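Hemolysin-related protein (Vibrio cholerae serotype O1, PDB 6MLT) probably acts as a secreted, calcium-binding adhesion protein of the biofilm matrix, with a carbohydrate-binding role suggested by its lectin-like domain. Local coordinates at residues A[17-22]-A[81-86]; A[27-32]-A[550-555]; A[58-63]-A[71-76]; A[91-96]-A[117-122]; A[515-520]-A[540-545]. All coordinates share one frame; numbering follows the deposited sequence.

Interaction 1: residues A[17-22]-A[81-86]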
# COMPACT_ATOMS: atom_id res chain seq x y z
N TRP A 17 22.99 -15.85 6.30
CA TRP A 17 23.95 -15.53 7.35
C TRP A 17 23.18 -15.23 8.62
O TRP A 17 21.96 -15.06 8.62
CB TRP A 17 24.86 -14.35 6.97
CG TRP A 17 24.20 -13.03 6.57
CD1 TRP A 17 24.10 -12.52 5.31
CD2 TRP A 17 23.61 -12.04 7.44
NE1 TRP A 17 23.48 -11.30 5.33
CE2 TRP A 17 23.17 -10.97 6.63
CE3 TRP A 17 23.41 -11.95 8.82
CZ2 TRP A 17 22.54 -9.84 7.15
CZ3 TRP A 17 22.78 -10.83 9.34
CH2 TRP A 17 22.35 -9.79 8.50
N SER A 18 23.92 -15.17 9.73
CA SER A 18 23.35 -14.77 11.01
C SER A 18 24.35 -13.90 11.75
O SER A 18 25.57 -13.98 11.52
CB SER A 18 22.97 -15.99 11.88
OG SER A 18 24.12 -16.70 12.29
N TRP A 19 23.83 -13.04 12.61
CA TRP A 19 24.62 -12.22 13.51
C TRP A 19 24.13 -12.48 14.93
O TRP A 19 22.92 -12.44 15.18
CB TRP A 19 24.48 -10.73 13.16
CG TRP A 19 25.23 -9.82 14.08
CD1 TRP A 19 26.46 -9.27 13.88
CD2 TRP A 19 24.79 -9.35 15.37
NE1 TRP A 19 26.82 -8.50 14.95
CE2 TRP A 19 25.82 -8.53 15.88
CE3 TRP A 19 23.64 -9.54 16.13
CZ2 TRP A 19 25.72 -7.90 17.12
CZ3 TRP A 19 23.55 -8.93 17.37
CH2 TRP A 19 24.59 -8.12 17.85
N SER A 20 25.05 -12.75 15.84
CA SER A 20 24.68 -13.04 17.22
C SER A 20 25.64 -12.47 18.24
O SER A 20 25.36 -12.56 19.44
CB SER A 20 24.56 -14.55 17.44
OG SER A 20 23.52 -15.09 16.65
N THR A 21 26.76 -11.88 17.82
CA THR A 21 27.75 -11.42 18.77
C THR A 21 28.61 -10.35 18.12
O THR A 21 28.63 -10.20 16.89
CB THR A 21 28.63 -12.57 19.26
OG1 THR A 21 29.62 -12.06 20.17
CG2 THR A 21 29.32 -13.25 18.09
N SER A 22 29.34 -9.62 18.96
CA SER A 22 30.15 -8.50 18.51
C SER A 22 31.27 -8.28 19.52
O SER A 22 31.12 -8.60 20.70
CB SER A 22 29.31 -7.23 18.36
OG SER A 22 30.11 -6.10 18.04
N GLY A 81 26.46 -10.22 7.00
CA GLY A 81 26.10 -9.93 8.37
C GLY A 81 27.18 -9.28 9.20
O GLY A 81 26.96 -9.04 10.39
N SER A 82 28.34 -9.00 8.62
CA SER A 82 29.39 -8.32 9.36
C SER A 82 28.97 -6.89 9.69
O SER A 82 28.18 -6.26 8.99
CB SER A 82 30.69 -8.31 8.55
OG SER A 82 30.54 -7.60 7.33
N GLU A 83 29.51 -6.38 10.79
CA GLU A 83 29.14 -5.04 11.24
C GLU A 83 29.88 -3.99 10.42
O GLU A 83 31.11 -4.04 10.29
CB GLU A 83 29.42 -4.89 12.73
CG GLU A 83 28.35 -5.53 13.58
CD GLU A 83 28.74 -5.59 15.04
OE1 GLU A 83 29.32 -6.62 15.45
OE2 GLU A 83 28.47 -4.61 15.77
N LEU A 84 29.12 -3.05 9.85
CA LEU A 84 29.68 -2.04 8.97
C LEU A 84 30.30 -0.87 9.72
O LEU A 84 31.13 -0.15 9.14
CB LEU A 84 28.60 -1.50 8.03
CG LEU A 84 28.02 -2.50 7.04
CD1 LEU A 84 26.81 -1.91 6.35
CD2 LEU A 84 29.08 -2.89 6.02
N TRP A 85 29.90 -0.63 10.96
CA TRP A 85 30.28 0.57 11.69
C TRP A 85 31.46 0.30 12.61
O TRP A 85 31.67 -0.82 13.09
CB TRP A 85 29.11 1.10 12.50
CG TRP A 85 28.00 1.68 11.65
CD1 TRP A 85 28.03 1.91 10.30
CD2 TRP A 85 26.71 2.09 12.09
NE1 TRP A 85 26.84 2.45 9.88
CE2 TRP A 85 26.01 2.57 10.97
CE3 TRP A 85 26.08 2.10 13.34
CZ2 TRP A 85 24.71 3.05 11.06
CZ3 TRP A 85 24.79 2.58 13.42
CH2 TRP A 85 24.12 3.05 12.29
N SER A 86 32.24 1.35 12.87
CA SER A 86 33.36 1.27 13.79
C SER A 86 32.95 1.51 15.24
O SER A 86 33.67 1.08 16.15
CB SER A 86 34.42 2.30 13.42
OG SER A 86 33.89 3.60 13.59
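The indole of Trp17 lies flat beneath Gly81, whose CA sits 3.3 Å from the centroid of the six-membered ring and only 9° off its normal: a CH-pi contact in which the glycine, having no side chain, lets the backbone settle straight onto the aromatic face. Trp17 NE1 donates elsewhere, to the carbonyl O of Gly78, three residues before Gly81. Two residues on, Trp19 uses its edge instead. With CG opposite the backbone N (chi1 178°), the indole carries NE1 out to Glu83, where it donates a nearly straight bond (169°) to OE1 at 3.2 Å; the acceptor lies in the ring plane but the donor well above the carboxylate plane. In the fold, strand 13-19 is the N-terminal strand that completes the sheet of the C-terminal strands, a closure familiar from beta-propellers, and here it meets the loop following strand 71-76. Ser22 OG reaches Glu83 OE1 at 2.8 Å from the syn side, so this one oxygen is gripped by two donors. The extended Glu83 side chain passes its other oxygen, OE2, to Tyr87 OH and to a salt bridge with Arg74, so both carboxylate oxygens have partners.

Interaction 2: residues A[27-32]-A[550-555]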
# COMPACT_ATOMS: atom_id res chain seq x y z
N GLU A 27 27.66 -8.18 25.22
CA GLU A 27 26.46 -8.51 25.98
C GLU A 27 25.19 -7.99 25.32
O GLU A 27 24.10 -8.47 25.66
CB GLU A 27 26.57 -7.94 27.40
CG GLU A 27 26.29 -6.43 27.53
CD GLU A 27 27.40 -5.55 26.94
OE1 GLU A 27 28.47 -6.08 26.55
OE2 GLU A 27 27.20 -4.32 26.88
N SER A 28 25.29 -7.01 24.43
CA SER A 28 24.12 -6.40 23.79
C SER A 28 23.88 -7.16 22.49
O SER A 28 24.35 -6.77 21.42
CB SER A 28 24.35 -4.92 23.54
OG SER A 28 23.22 -4.31 22.93
N ASN A 29 23.14 -8.27 22.58
CA ASN A 29 23.02 -9.15 21.43
C ASN A 29 21.60 -9.68 21.24
O ASN A 29 21.41 -10.66 20.51
CB ASN A 29 23.99 -10.33 21.56
CG ASN A 29 23.76 -11.12 22.82
OD1 ASN A 29 22.80 -10.88 23.55
ND2 ASN A 29 24.64 -12.08 23.08
N GLN A 30 20.61 -9.07 21.88
CA GLN A 30 19.20 -9.43 21.73
C GLN A 30 18.51 -8.40 20.84
O GLN A 30 18.83 -7.21 20.91
CB GLN A 30 18.50 -9.46 23.09
CG GLN A 30 19.20 -10.27 24.18
CD GLN A 30 19.03 -11.77 23.98
OE1 GLN A 30 17.93 -12.25 23.78
NE2 GLN A 30 20.14 -12.50 24.05
N VAL A 31 17.56 -8.85 20.02
CA VAL A 31 16.84 -7.95 19.13
C VAL A 31 15.35 -8.28 19.19
O VAL A 31 14.97 -9.45 19.13
CB VAL A 31 17.36 -8.02 17.68
CG1 VAL A 31 16.71 -6.95 16.83
CG2 VAL A 31 18.88 -7.86 17.66
N MET A 32 14.52 -7.25 19.34
CA MET A 32 13.07 -7.45 19.42
C MET A 32 12.31 -6.32 18.74
O MET A 32 11.16 -6.03 19.11
CB MET A 32 12.65 -7.61 20.90
CG MET A 32 11.26 -8.21 21.09
SD MET A 32 11.08 -9.11 22.66
CE MET A 32 11.60 -7.85 23.84
N VAL A 550 15.60 -19.93 22.03
CA VAL A 550 16.12 -20.68 20.89
C VAL A 550 17.38 -20.01 20.37
O VAL A 550 18.43 -20.65 20.24
CB VAL A 550 15.07 -20.79 19.77
CG1 VAL A 550 15.68 -21.47 18.53
CG2 VAL A 550 13.85 -21.56 20.26
N ASN A 551 17.28 -18.72 20.05
CA ASN A 551 18.38 -18.01 19.41
C ASN A 551 18.27 -16.52 19.72
O ASN A 551 17.29 -16.06 20.31
CB ASN A 551 18.41 -18.28 17.90
CG ASN A 551 17.12 -17.85 17.19
OD1 ASN A 551 16.04 -17.86 17.77
ND2 ASN A 551 17.25 -17.46 15.93
N HIS A 552 19.30 -15.78 19.33
CA HIS A 552 19.32 -14.34 19.52
C HIS A 552 20.13 -13.69 18.41
O HIS A 552 21.14 -14.24 17.96
CB HIS A 552 19.89 -13.95 20.89
CG HIS A 552 21.31 -14.38 21.11
ND1 HIS A 552 21.65 -15.56 21.74
CD2 HIS A 552 22.48 -13.77 20.81
CE1 HIS A 552 22.97 -15.66 21.81
NE2 HIS A 552 23.50 -14.59 21.24
N GLY A 553 19.69 -12.50 17.99
CA GLY A 553 20.41 -11.69 17.01
C GLY A 553 19.57 -11.47 15.77
O GLY A 553 18.38 -11.16 15.85
N VAL A 554 20.21 -11.63 14.62
CA VAL A 554 19.58 -11.41 13.31
C VAL A 554 19.89 -12.62 12.44
O VAL A 554 21.06 -13.02 12.32
CB VAL A 554 20.08 -10.12 12.64
CG1 VAL A 554 19.41 -9.92 11.29
CG2 VAL A 554 19.83 -8.92 13.55
N PHE A 555 18.86 -13.17 11.82
CA PHE A 555 18.98 -14.38 11.02
C PHE A 555 18.37 -14.12 9.65
O PHE A 555 17.23 -13.65 9.56
CB PHE A 555 18.32 -15.57 11.73
CG PHE A 555 19.05 -15.97 12.98
CD1 PHE A 555 18.96 -15.19 14.12
CD2 PHE A 555 19.87 -17.08 12.99
CE1 PHE A 555 19.66 -15.53 15.26
CE2 PHE A 555 20.58 -17.42 14.13
CZ PHE A 555 20.47 -16.64 15.26
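His552 carries most of the contact, its imidazole set beside Asn29 and Gln30 without a hydrogen bond to either. Its CD2 comes to 3.3 Å from Asn29 O, which meets the ring at its edge. The Asn29 amide crosses the ring with the two planes 41° apart; its ND2 is 3.3 Å from His552 NE2, but the angle is too poor for a bond. On the CB side, Gln30 NE2 approaches His552 CB at 3.5 Å. A bend at chi2 (-76°) brings that amide round, although Gln30 starts out pointing away, and its NE2 donates to Asn29 OD1 at 3.2 Å from above the carbonyl plane. Asp543 ties the two sides together: its OD2 bonds to His552 ND1, while its backbone N bonds to Gln30 OE1, so both polar groups are oriented by one residue outside the contact. Next comes Gly553, with a phi of 119° that only glycine adopts readily; its carbonyl O lies 3.8 Å from Val31 CB. Val554 then adds a thin apolar touch, CG2 to Val31 CG2 at 4.3 Å. Asn29 and Gln30 together face Phe62 in a classic beta bulge in the short, weakly bonded strand 28-30, opposite strand 56-63. Strand 553-559 belongs to a different sheet, between strands 13-19 and 536-541, and Ala541 makes backbone bonds to both Gly553 and Val31, so the contact seams two adjoining sheets.

Interaction 3: residues A[58-63]-A[71-76]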
# COMPACT_ATOMS: atom_id res chain seq x y z
N ILE A 58 19.58 -2.64 9.55
CA ILE A 58 19.74 -1.85 10.77
C ILE A 58 18.84 -2.44 11.85
O ILE A 58 17.64 -2.64 11.62
CB ILE A 58 19.39 -0.37 10.54
CG1 ILE A 58 20.38 0.27 9.57
CG2 ILE A 58 19.40 0.39 11.89
CD1 ILE A 58 19.91 1.60 9.02
N VAL A 59 19.42 -2.70 13.02
CA VAL A 59 18.71 -3.22 14.18
C VAL A 59 19.19 -2.48 15.41
O VAL A 59 20.21 -1.78 15.39
CB VAL A 59 18.89 -4.74 14.35
CG1 VAL A 59 18.28 -5.48 13.18
CG2 VAL A 59 20.36 -5.09 14.49
N VAL A 60 18.44 -2.63 16.50
CA VAL A 60 18.81 -2.11 17.81
C VAL A 60 18.95 -3.30 18.75
O VAL A 60 18.02 -4.10 18.89
CB VAL A 60 17.77 -1.11 18.34
CG1 VAL A 60 18.25 -0.49 19.65
CG2 VAL A 60 17.47 -0.02 17.29
N THR A 61 20.12 -3.44 19.37
CA THR A 61 20.42 -4.58 20.23
C THR A 61 20.36 -4.18 21.70
O THR A 61 20.73 -3.06 22.07
CB THR A 61 21.80 -5.17 19.92
OG1 THR A 61 22.83 -4.20 20.16
CG2 THR A 61 21.87 -5.61 18.47
N PHE A 62 19.91 -5.11 22.55
CA PHE A 62 19.87 -4.91 24.00
C PHE A 62 20.41 -6.14 24.71
O PHE A 62 20.57 -7.21 24.13
CB PHE A 62 18.44 -4.60 24.49
CG PHE A 62 17.46 -5.70 24.25
CD1 PHE A 62 16.78 -5.78 23.04
CD2 PHE A 62 17.19 -6.64 25.23
CE1 PHE A 62 15.85 -6.79 22.82
CE2 PHE A 62 16.27 -7.65 25.01
CZ PHE A 62 15.60 -7.72 23.80
N GLU A 63 20.67 -5.97 26.01
CA GLU A 63 21.24 -7.01 26.85
C GLU A 63 20.16 -7.67 27.68
O GLU A 63 19.30 -6.98 28.25
CB GLU A 63 22.32 -6.44 27.78
CG GLU A 63 22.94 -7.48 28.71
CD GLU A 63 23.78 -6.88 29.82
OE1 GLU A 63 23.74 -5.65 30.02
OE2 GLU A 63 24.48 -7.66 30.51
N GLY A 71 19.01 0.50 23.65
CA GLY A 71 19.95 -0.42 23.04
C GLY A 71 20.81 0.29 22.02
O GLY A 71 20.64 1.49 21.76
N TYR A 72 21.75 -0.45 21.42
CA TYR A 72 22.69 0.11 20.46
C TYR A 72 22.18 -0.10 19.04
O TYR A 72 21.76 -1.20 18.69
CB TYR A 72 24.08 -0.51 20.61
CG TYR A 72 24.80 -0.04 21.85
CD1 TYR A 72 25.35 1.23 21.92
CD2 TYR A 72 24.90 -0.86 22.97
CE1 TYR A 72 25.99 1.67 23.06
CE2 TYR A 72 25.55 -0.43 24.12
CZ TYR A 72 26.09 0.83 24.15
OH TYR A 72 26.73 1.27 25.29
N ILE A 73 22.25 0.95 18.23
CA ILE A 73 22.00 0.82 16.80
C ILE A 73 23.19 0.14 16.15
O ILE A 73 24.34 0.55 16.37
CB ILE A 73 21.74 2.19 16.16
CG1 ILE A 73 20.59 2.91 16.86
CG2 ILE A 73 21.43 2.03 14.67
CD1 ILE A 73 20.42 4.37 16.42
N ARG A 74 22.93 -0.88 15.35
CA ARG A 74 23.97 -1.61 14.64
C ARG A 74 23.59 -1.76 13.18
O ARG A 74 22.43 -2.04 12.86
CB ARG A 74 24.21 -3.00 15.24
CG ARG A 74 24.60 -3.02 16.71
CD ARG A 74 25.04 -4.43 17.10
NE ARG A 74 25.22 -4.62 18.54
CZ ARG A 74 26.39 -4.66 19.17
NH1 ARG A 74 27.53 -4.49 18.51
NH2 ARG A 74 26.42 -4.87 20.48
N ALA A 75 24.57 -1.59 12.30
CA ALA A 75 24.39 -1.79 10.86
C ALA A 75 25.10 -3.06 10.44
O ALA A 75 26.31 -3.21 10.68
CB ALA A 75 24.92 -0.59 10.07
N LEU A 76 24.37 -3.96 9.79
CA LEU A 76 24.88 -5.27 9.38
C LEU A 76 24.91 -5.38 7.86
O LEU A 76 23.93 -5.07 7.19
CB LEU A 76 24.00 -6.39 9.95
CG LEU A 76 23.73 -6.31 11.45
CD1 LEU A 76 22.85 -7.47 11.90
CD2 LEU A 76 25.05 -6.29 12.22
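Val59 and Arg74 form the firm middle of this contact, each backbone N bonded to the carbonyl of the other: Arg74 N to Val59 O at 2.9 Å and Val59 N to Arg74 O at 3.1 Å. Thr61 and Tyr72 make the second hydrogen-bonded pair, and the backbones stay close just beyond it, Gly71 CA coming to 2.9 Å from Thr61 O. On one face of the sheet the packing is purely apolar. Ile58 CG2 meets Ile73 CG2 at 3.8 Å, the two branches crossing obliquely, and Val60 CG2 lies against Ile73 CG1. The other face is mixed. Val59 CG2 touches Leu76 CD1 at 4.3 Å, but next to it the Arg74 chain runs out extended and crosses Thr61 at about a right angle, its NE donating to Thr61 OG1 at 2.9 Å. That hydroxyl also bonds Ser28 OG. Arg74 NH2 donates to the carbonyl oxygens of Phe24 and Ser28, and NH1 is salt-bridged to Glu83 OE2, so the buried guanidinium is held by several oxygens. At the turn end it is the side chains that part: Glu63 is exposed and touches nothing across, and the Tyr72 ring swings off to stack on His25, with only its CB near Thr61 OG1. Strands 56-63 and 71-76 are thus the two arms of a beta hairpin, segments 58-63 and 71-76 running antiparallel at 148°, in a sheet consistent with a blade of a beta-propeller.

Interaction 4: residues A[91-96]-A[117-122]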
# COMPACT_ATOMS: atom_id res chain seq x y z
N GLY A 91 29.06 4.32 20.15
CA GLY A 91 27.73 3.77 19.91
C GLY A 91 26.64 4.78 20.16
O GLY A 91 26.78 5.72 20.94
N VAL A 92 25.51 4.57 19.49
CA VAL A 92 24.34 5.44 19.62
C VAL A 92 23.21 4.63 20.24
O VAL A 92 22.86 3.56 19.74
CB VAL A 92 23.91 6.01 18.25
CG1 VAL A 92 22.63 6.84 18.39
CG2 VAL A 92 25.04 6.86 17.67
N ILE A 93 22.64 5.16 21.32
CA ILE A 93 21.54 4.51 22.02
C ILE A 93 20.22 4.92 21.39
O ILE A 93 19.96 6.12 21.18
CB ILE A 93 21.57 4.85 23.53
CG1 ILE A 93 22.87 4.35 24.17
CG2 ILE A 93 20.35 4.24 24.24
CD1 ILE A 93 23.02 2.85 24.16
N ALA A 94 19.39 3.94 21.08
CA ALA A 94 18.01 4.16 20.66
C ALA A 94 17.12 3.22 21.44
O ALA A 94 17.57 2.22 22.01
CB ALA A 94 17.84 3.91 19.16
N ASP A 95 15.83 3.54 21.49
CA ASP A 95 14.91 2.60 22.12
C ASP A 95 14.94 1.28 21.37
O ASP A 95 15.02 1.24 20.14
CB ASP A 95 13.49 3.15 22.15
CG ASP A 95 12.62 2.40 23.14
OD1 ASP A 95 12.70 2.69 24.35
OD2 ASP A 95 11.89 1.48 22.71
N ALA A 96 14.93 0.18 22.12
CA ALA A 96 15.07 -1.15 21.55
C ALA A 96 13.74 -1.76 21.13
O ALA A 96 13.74 -2.84 20.54
CB ALA A 96 15.78 -2.08 22.54
N SER A 117 15.46 7.82 21.99
CA SER A 117 15.25 6.99 23.16
C SER A 117 14.62 7.84 24.25
O SER A 117 14.52 9.06 24.13
CB SER A 117 16.57 6.39 23.66
OG SER A 117 17.23 7.32 24.50
N ALA A 118 14.22 7.18 25.34
CA ALA A 118 13.71 7.90 26.49
C ALA A 118 14.81 8.58 27.28
O ALA A 118 14.50 9.34 28.21
CB ALA A 118 12.93 6.95 27.40
N LEU A 119 16.07 8.31 26.95
CA LEU A 119 17.21 8.81 27.70
C LEU A 119 17.81 10.08 27.11
O LEU A 119 18.72 10.66 27.71
CB LEU A 119 18.31 7.74 27.77
CG LEU A 119 17.83 6.33 28.17
CD1 LEU A 119 19.01 5.36 28.17
CD2 LEU A 119 17.16 6.34 29.53
N THR A 120 17.34 10.52 25.94
CA THR A 120 17.85 11.70 25.27
C THR A 120 16.73 12.70 25.02
O THR A 120 15.58 12.30 24.79
CB THR A 120 18.52 11.36 23.93
OG1 THR A 120 18.94 12.55 23.27
CG2 THR A 120 17.56 10.64 23.01
N PRO A 121 17.01 14.00 25.05
CA PRO A 121 16.00 14.99 24.67
C PRO A 121 15.90 15.25 23.18
O PRO A 121 15.13 16.13 22.77
CB PRO A 121 16.47 16.26 25.41
CG PRO A 121 17.93 16.10 25.57
CD PRO A 121 18.22 14.62 25.63
N TYR A 122 16.63 14.50 22.35
CA TYR A 122 16.73 14.76 20.93
C TYR A 122 16.26 13.58 20.10
O TYR A 122 16.45 12.42 20.47
CB TYR A 122 18.18 15.10 20.52
CG TYR A 122 18.59 16.44 21.06
CD1 TYR A 122 18.14 17.60 20.45
CD2 TYR A 122 19.37 16.55 22.20
CE1 TYR A 122 18.47 18.83 20.95
CE2 TYR A 122 19.70 17.78 22.72
CZ TYR A 122 19.25 18.92 22.09
OH TYR A 122 19.56 20.16 22.59
O HOH W 1 19.72 7.89 23.41
O HOH W 2 14.49 4.37 25.42
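Ser117 OG is held from two directions: it accepts from Leu119 N at 2.9 Å, and a water stands 2.8 Å from it. The first bond is an ST turn, formed inside the type I beta turn from Ser117 to Thr120, with OG placed by a chi1 of 84° where it faces the following backbone. That turn links strands 112-115 and 122-126, within an FG-GAP-like repeat range, and it lies beside strand 93-94 at the edge of the preceding sheet, as neighbouring blades of a propeller do. The same water donates to Ile93 O at 2.9 Å, so the hydroxyl reaches across the seam through a single water. A second water repeats the idea further along: it donates to Asp95 OD1 at 2.7 Å and accepts from Ala118 N at 2.8 Å. Asp95 is also salt-bridged through OD1 to Arg97, and its backbone is hydrogen-bonded to Thr116, just before the turn. No direct hydrogen bond joins the two segments. What does touch is carbon: Ser117 CB rests on the backbone at Ala94 and Asp95, 3.7 Å from Asp95 N, and on the more exposed side Ile93 CG2 meets Leu119 CD1 at 4.3 Å.

Interaction 5: residues A[515-520]-A[540-545]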
# COMPACT_ATOMS: atom_id res chain seq x y z
N ASN A 515 12.83 -19.73 15.58
CA ASN A 515 13.23 -18.35 15.82
C ASN A 515 12.44 -17.85 17.02
O ASN A 515 11.21 -17.79 16.97
CB ASN A 515 12.95 -17.49 14.59
CG ASN A 515 13.61 -16.12 14.66
OD1 ASN A 515 14.82 -15.99 14.54
ND2 ASN A 515 12.79 -15.08 14.85
N SER A 516 13.14 -17.50 18.10
CA SER A 516 12.48 -17.20 19.37
C SER A 516 12.40 -15.70 19.62
O SER A 516 13.23 -14.92 19.15
CB SER A 516 13.18 -17.88 20.54
OG SER A 516 14.55 -17.50 20.63
N SER A 517 11.40 -15.31 20.41
CA SER A 517 11.25 -13.93 20.85
C SER A 517 10.27 -13.86 22.01
O SER A 517 9.27 -14.58 22.03
CB SER A 517 10.76 -13.03 19.70
OG SER A 517 10.60 -11.69 20.16
N GLY A 518 10.57 -12.98 22.97
CA GLY A 518 9.55 -12.58 23.93
C GLY A 518 8.36 -11.93 23.27
O GLY A 518 7.25 -11.97 23.82
N THR A 519 8.56 -11.38 22.08
CA THR A 519 7.61 -10.71 21.20
C THR A 519 7.20 -9.35 21.74
O THR A 519 6.84 -9.19 22.92
CB THR A 519 6.35 -11.55 20.91
OG1 THR A 519 5.53 -11.65 22.07
CG2 THR A 519 6.74 -12.94 20.41
N LEU A 520 7.30 -8.35 20.87
CA LEU A 520 6.68 -7.05 21.06
C LEU A 520 5.78 -6.85 19.86
O LEU A 520 4.70 -7.44 19.79
CB LEU A 520 7.75 -5.97 21.24
CG LEU A 520 8.53 -6.01 22.55
CD1 LEU A 520 9.71 -5.04 22.45
CD2 LEU A 520 7.63 -5.66 23.71
N VAL A 540 14.48 -11.13 13.40
CA VAL A 540 15.23 -10.84 14.62
C VAL A 540 14.82 -11.83 15.70
O VAL A 540 13.71 -12.39 15.68
CB VAL A 540 15.00 -9.38 15.07
CG1 VAL A 540 15.36 -8.43 13.93
CG2 VAL A 540 13.55 -9.17 15.51
N ALA A 541 15.72 -12.06 16.65
CA ALA A 541 15.52 -13.08 17.66
C ALA A 541 16.11 -12.65 18.98
O ALA A 541 17.06 -11.85 19.04
CB ALA A 541 16.13 -14.42 17.23
N ASN A 542 15.55 -13.20 20.06
CA ASN A 542 16.05 -13.00 21.40
C ASN A 542 15.72 -14.24 22.21
O ASN A 542 14.75 -14.94 21.92
CB ASN A 542 15.46 -11.74 22.04
CG ASN A 542 13.95 -11.75 22.00
OD1 ASN A 542 13.30 -12.34 22.87
ND2 ASN A 542 13.38 -11.09 21.00
N ASP A 543 16.54 -14.49 23.24
CA ASP A 543 16.39 -15.71 24.03
C ASP A 543 16.55 -15.45 25.52
O ASP A 543 16.91 -16.36 26.27
CB ASP A 543 17.40 -16.78 23.57
CG ASP A 543 18.84 -16.30 23.62
OD1 ASP A 543 19.10 -15.22 24.17
OD2 ASP A 543 19.71 -17.03 23.09
N TYR A 544 16.27 -14.22 25.96
CA TYR A 544 16.40 -13.89 27.38
C TYR A 544 15.33 -14.57 28.21
O TYR A 544 15.53 -14.80 29.41
CB TYR A 544 16.33 -12.37 27.58
CG TYR A 544 14.98 -11.79 27.22
CD1 TYR A 544 13.93 -11.76 28.15
CD2 TYR A 544 14.74 -11.28 25.95
CE1 TYR A 544 12.70 -11.24 27.81
CE2 TYR A 544 13.51 -10.77 25.61
CZ TYR A 544 12.49 -10.75 26.54
OH TYR A 544 11.25 -10.24 26.20
N ASP A 545 14.18 -14.90 27.62
CA ASP A 545 13.04 -15.44 28.37
C ASP A 545 13.01 -16.96 28.27
O ASP A 545 13.18 -17.53 27.18
CB ASP A 545 11.73 -14.86 27.84
CG ASP A 545 10.53 -15.22 28.70
OD1 ASP A 545 10.15 -16.40 28.75
OD2 ASP A 545 9.96 -14.30 29.34
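An ST turn at Ser517, in the loop that runs from strand 509-514 to strand 525-527, is buttressed by the side chain of Asn542, just past the end of strand 536-541. Both ends of the Asn542 amide work. OD1 accepts from Gly518 N at 2.8 Å, in the carbonyl plane and on a lone pair, while ND2 donates to Ser517 OG at 3.0 Å; a chi1 of 54° swings the amide over to the loop. Ser517 OG in turn takes Thr519 N at 2.8 Å, which closes the turn, and bonds Glu522 OE2 beyond it. Asn542 is fastened through its backbone too, its N donating to Ser516 O at 3.0 Å. Earlier in both segments, Asn515 ND2 reaches Val540 O at 3.0 Å from above that carbonyl plane, and Asn515 OD1 lies 3.4 Å from Ala541 CB. Gly518 CA lies 3.7 Å from Tyr544 OH. Asn542 ND2 also serves Val31 O. The loop is therefore held to the end of strand 536-541 and the residue after it by amide and hydroxyl bonds in a largely buried setting, so its path depends on directed polar bonds more than on apolar packing.

All five contacts lie on one side of the chain, in what its family suggests is a beta-propeller, and most of their touching residues are buried. Interaction 3 is a true sheet pairing, regular backbone bonds with apolar packing, and its Arg74 meets the carboxylate of interaction 1. Interaction 2 touches it through strand 28-30. Interactions 1, 2 and 5 all reach the sheet of strands 13-19, 553-559 and 536-541, with different chemistry: aromatic and carboxylate in 1, van der Waals in 2, whose polar ends are held by Asp543 of interaction 5, direct amide and hydroxyl bonds in 5. Interaction 4, beyond strand 71-76, is the smallest, bridged by waters, with an apolar touch nearer the surface.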